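Local coordinates for MobB protein homolog (Geobacillus stearothermophilus, PDB 1XJC) that is of unknown function but, as a MobB homologue with a P-loop NTPase-like fold, probably binds a nucleotide and may assist molybdopterin guanine dinucleotide synthesis, at residues W7-Y12 / T19-W24. Numbering follows the deposited sequence.
Sequences WQVVGY and TLMEKW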
ATOM      1  N   TRP A   7      -5.507  -2.293  -0.482  1.00 22.99           N
ATOM      2  CA  TRP A   7      -4.814  -2.210   0.800  1.00 21.37           C
ATOM      3  C   TRP A   7      -3.845  -1.038   0.781  1.00 20.70           C
ATOM      4  O   TRP A   7      -3.220  -0.764  -0.236  1.00 20.77           O
ATOM      5  CB  TRP A   7      -4.027  -3.493   1.099  1.00 20.95           C
ATOM      6  CG  TRP A   7      -4.884  -4.620   1.597  1.00 21.89           C
ATOM      7  CD1 TRP A   7      -5.782  -5.348   0.877  1.00 21.30           C
ATOM      8  CD2 TRP A   7      -4.927  -5.131   2.938  1.00 21.23           C
ATOM      9  NE1 TRP A   7      -6.390  -6.284   1.688  1.00 22.94           N
ATOM     10  CE2 TRP A   7      -5.882  -6.172   2.957  1.00 22.19           C
ATOM     11  CE3 TRP A   7      -4.252  -4.806   4.121  1.00 20.92           C
ATOM     12  CZ2 TRP A   7      -6.181  -6.899   4.122  1.00 22.42           C
ATOM     13  CZ3 TRP A   7      -4.546  -5.525   5.283  1.00 21.92           C
ATOM     14  CH2 TRP A   7      -5.506  -6.560   5.272  1.00 22.75           C
ATOM     15  N   GLN A   8      -3.701  -0.362   1.915  1.00 18.98           N
ATOM     16  CA  GLN A   8      -2.801   0.767   1.986  1.00 19.00           C
ATOM     17  C   GLN A   8      -1.557   0.503   2.818  1.00 19.27           C
ATOM     18  O   GLN A   8      -1.568  -0.270   3.784  1.00 19.47           O
ATOM     19  CB  GLN A   8      -3.521   1.974   2.566  1.00 19.89           C
ATOM     20  CG  GLN A   8      -4.550   2.594   1.659  1.00 22.00           C
ATOM     21  CD  GLN A   8      -5.291   3.715   2.340  1.00 21.38           C
ATOM     22  OE1 GLN A   8      -4.738   4.806   2.555  1.00 24.91           O
ATOM     23  NE2 GLN A   8      -6.545   3.459   2.704  1.00 20.59           N
ATOM     24  N   VAL A   9      -0.481   1.170   2.433  1.00 19.22           N
ATOM     25  CA  VAL A   9       0.785   1.081   3.135  1.00 18.67           C
ATOM     26  C   VAL A   9       1.077   2.528   3.503  1.00 19.85           C
ATOM     27  O   VAL A   9       1.254   3.378   2.624  1.00 20.07           O
ATOM     28  CB  VAL A   9       1.893   0.511   2.224  1.00 18.21           C
ATOM     29  CG1 VAL A   9       3.267   0.665   2.912  1.00 16.79           C
ATOM     30  CG2 VAL A   9       1.605  -0.973   1.921  1.00 16.39           C
ATOM     31  N   VAL A  10       1.078   2.826   4.800  1.00 20.99           N
ATOM     32  CA  VAL A  10       1.326   4.192   5.256  1.00 21.87           C
ATOM     33  C   VAL A  10       2.523   4.294   6.200  1.00 22.42           C
ATOM     34  O   VAL A  10       2.806   3.368   6.975  1.00 22.98           O
ATOM     35  CB  VAL A  10       0.077   4.780   5.972  1.00 22.33           C
ATOM     36  CG1 VAL A  10      -1.101   4.810   5.004  1.00 22.47           C
ATOM     37  CG2 VAL A  10      -0.280   3.933   7.204  1.00 24.00           C
ATOM     38  N   GLY A  11       3.217   5.428   6.132  1.00 22.17           N
ATOM     39  CA  GLY A  11       4.372   5.651   6.978  1.00 21.90           C
ATOM     40  C   GLY A  11       5.191   6.832   6.486  1.00 22.90           C
ATOM     41  O   GLY A  11       5.049   7.276   5.333  1.00 22.54           O
ATOM     42  N   TYR A  12       6.055   7.342   7.357  1.00 22.99           N
ATOM     43  CA  TYR A  12       6.897   8.476   7.017  1.00 23.56           C
ATOM     44  C   TYR A  12       8.105   8.037   6.189  1.00 23.44           C
ATOM     45  O   TYR A  12       8.267   6.847   5.886  1.00 21.51           O
ATOM     46  CB  TYR A  12       7.315   9.184   8.307  1.00 24.55           C
ATOM     47  CG  TYR A  12       6.121   9.775   9.043  1.00 28.00           C
ATOM     48  CD1 TYR A  12       5.363  10.796   8.462  1.00 29.97           C
ATOM     49  CD2 TYR A  12       5.718   9.285  10.290  1.00 28.02           C
ATOM     50  CE1 TYR A  12       4.233  11.314   9.104  1.00 31.57           C
ATOM     51  CE2 TYR A  12       4.592   9.793  10.940  1.00 29.09           C
ATOM     52  CZ  TYR A  12       3.855  10.807  10.343  1.00 30.90           C
ATOM     53  OH  TYR A  12       2.750  11.334  10.974  1.00 32.90           O
ATOM     54  N   THR A  19      10.360  -1.354   1.239  1.00 21.82           N
ATOM     55  CA  THR A  19      10.629  -2.767   1.431  1.00 21.38           C
ATOM     56  C   THR A  19       9.307  -3.544   1.398  1.00 20.67           C
ATOM     57  O   THR A  19       9.182  -4.514   0.659  1.00 20.28           O
ATOM     58  CB  THR A  19      11.368  -2.992   2.767  1.00 21.85           C
ATOM     59  OG1 THR A  19      12.737  -2.600   2.598  1.00 23.42           O
ATOM     60  CG2 THR A  19      11.290  -4.471   3.215  1.00 20.87           C
ATOM     61  N   LEU A  20       8.316  -3.107   2.176  1.00 20.23           N
ATOM     62  CA  LEU A  20       7.020  -3.793   2.184  1.00 20.10           C
ATOM     63  C   LEU A  20       6.360  -3.824   0.803  1.00 20.24           C
ATOM     64  O   LEU A  20       5.940  -4.884   0.345  1.00 20.11           O
ATOM     65  CB  LEU A  20       6.057  -3.146   3.171  1.00 19.69           C
ATOM     66  CG  LEU A  20       4.664  -3.796   3.144  1.00 19.82           C
ATOM     67  CD1 LEU A  20       4.769  -5.281   3.539  1.00 18.78           C
ATOM     68  CD2 LEU A  20       3.745  -3.056   4.098  1.00 19.33           C
HETATM   69  N   MSE A  21       6.275  -2.673   0.138  1.00 19.89           N
HETATM   70  CA  MSE A  21       5.661  -2.620  -1.200  1.00 20.72           C
HETATM   71  C   MSE A  21       6.337  -3.594  -2.157  1.00 20.25           C
HETATM   72  O   MSE A  21       5.685  -4.371  -2.857  1.00 18.61           O
HETATM   73  CB  MSE A  21       5.754  -1.201  -1.800  1.00 22.34           C
HETATM   74  CG  MSE A  21       4.820  -0.175  -1.173  1.00 25.80           C
HETATM   75 SE   MSE A  21       2.929  -0.566  -1.489  0.92 35.08          SE
HETATM   76  CE  MSE A  21       2.758   0.137  -3.314  1.00 30.09           C
ATOM     77  N   GLU A  22       7.660  -3.555  -2.192  1.00 21.92           N
ATOM     78  CA  GLU A  22       8.383  -4.435  -3.097  1.00 23.30           C
ATOM     79  C   GLU A  22       8.157  -5.909  -2.836  1.00 22.50           C
ATOM     80  O   GLU A  22       7.868  -6.679  -3.755  1.00 20.98           O
ATOM     81  CB  GLU A  22       9.886  -4.117  -3.052  1.00 26.57           C
ATOM     82  CG  GLU A  22      10.264  -3.059  -4.085  1.00 34.62           C
ATOM     83  CD  GLU A  22      11.737  -2.652  -4.046  1.00 38.80           C
ATOM     84  OE1 GLU A  22      12.610  -3.530  -3.820  1.00 39.89           O
ATOM     85  OE2 GLU A  22      12.005  -1.448  -4.266  1.00 40.19           O
ATOM     86  N   LYS A  23       8.279  -6.307  -1.578  1.00 20.97           N
ATOM     87  CA  LYS A  23       8.109  -7.707  -1.237  1.00 19.51           C
ATOM     88  C   LYS A  23       6.675  -8.167  -1.381  1.00 18.44           C
ATOM     89  O   LYS A  23       6.426  -9.292  -1.809  1.00 18.70           O
ATOM     90  CB  LYS A  23       8.595  -7.953   0.197  1.00 20.45           C
ATOM     91  CG  LYS A  23      10.103  -7.818   0.339  1.00 21.07           C
ATOM     92  CD  LYS A  23      10.530  -7.992   1.788  1.00 24.97           C
ATOM     93  CE  LYS A  23      12.024  -7.750   1.929  1.00 26.66           C
ATOM     94  NZ  LYS A  23      12.780  -8.685   1.037  1.00 30.12           N
ATOM     95  N   TRP A  24       5.728  -7.305  -1.024  1.00 17.21           N
ATOM     96  CA  TRP A  24       4.318  -7.669  -1.109  1.00 16.67           C
ATOM     97  C   TRP A  24       3.930  -7.807  -2.581  1.00 17.05           C
ATOM     98  O   TRP A  24       3.300  -8.787  -2.960  1.00 16.86           O
ATOM     99  CB  TRP A  24       3.458  -6.602  -0.423  1.00 17.79           C
ATOM    100  CG  TRP A  24       2.073  -7.054  -0.063  1.00 17.71           C
ATOM    101  CD1 TRP A  24       1.455  -8.218  -0.432  1.00 18.12           C
ATOM    102  CD2 TRP A  24       1.138  -6.348   0.759  1.00 18.18           C
ATOM    103  NE1 TRP A  24       0.199  -8.280   0.114  1.00 17.27           N
ATOM    104  CE2 TRP A  24      -0.025  -7.146   0.849  1.00 17.31           C
ATOM    105  CE3 TRP A  24       1.170  -5.116   1.434  1.00 18.46           C
ATOM    106  CZ2 TRP A  24      -1.152  -6.750   1.585  1.00 19.24           C
ATOM    107  CZ3 TRP A  24       0.047  -4.723   2.168  1.00 18.30           C
ATOM    108  CH2 TRP A  24      -1.095  -5.538   2.237  1.00 18.05           C
TER
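Val9 pushes its branched side chain among Leu20, Met21 and Trp24. Its CG2 does most of the touching, 3.7 Å from Leu20 CD2 and 3.7 Å from the selenium SE of Met21, a selenomethionine; CG1, anti to the backbone N (chi1 170°), adds a second methyl against Leu20 CD2. A beta-branched residue suits this place because it sets two methyls close to the backbone, both in reach of CD2 on the forked end of Leu20. Met21, flexible and unbranched, bends at chi2 and chi3 to bring its selenium alongside Val9. Trp24 is long enough to reach both strand residues: Val9 CG2 lies 4.1 Å from Trp24 CZ3, at the edge of the indole, and Trp24 CH2 lies 3.7 Å from Trp7 CE3. Trp7 offers a broad face to the edge of Trp24 in an offset edge-to-face pair, planes at 68°. All five touching side chains are buried and meet by van der Waals contact; no hydrogen bond links the two segments. Strand 6-10 and helix 17-30 flank what is probably a Walker A P-loop, where Lys17 NZ hydrogen-bonds to Gly11 O. The strand runs between parallel strands 99-103 and 112-116, while Leu161 and Val165 of helix 154-166 pack against Leu20 and Trp24, respectively.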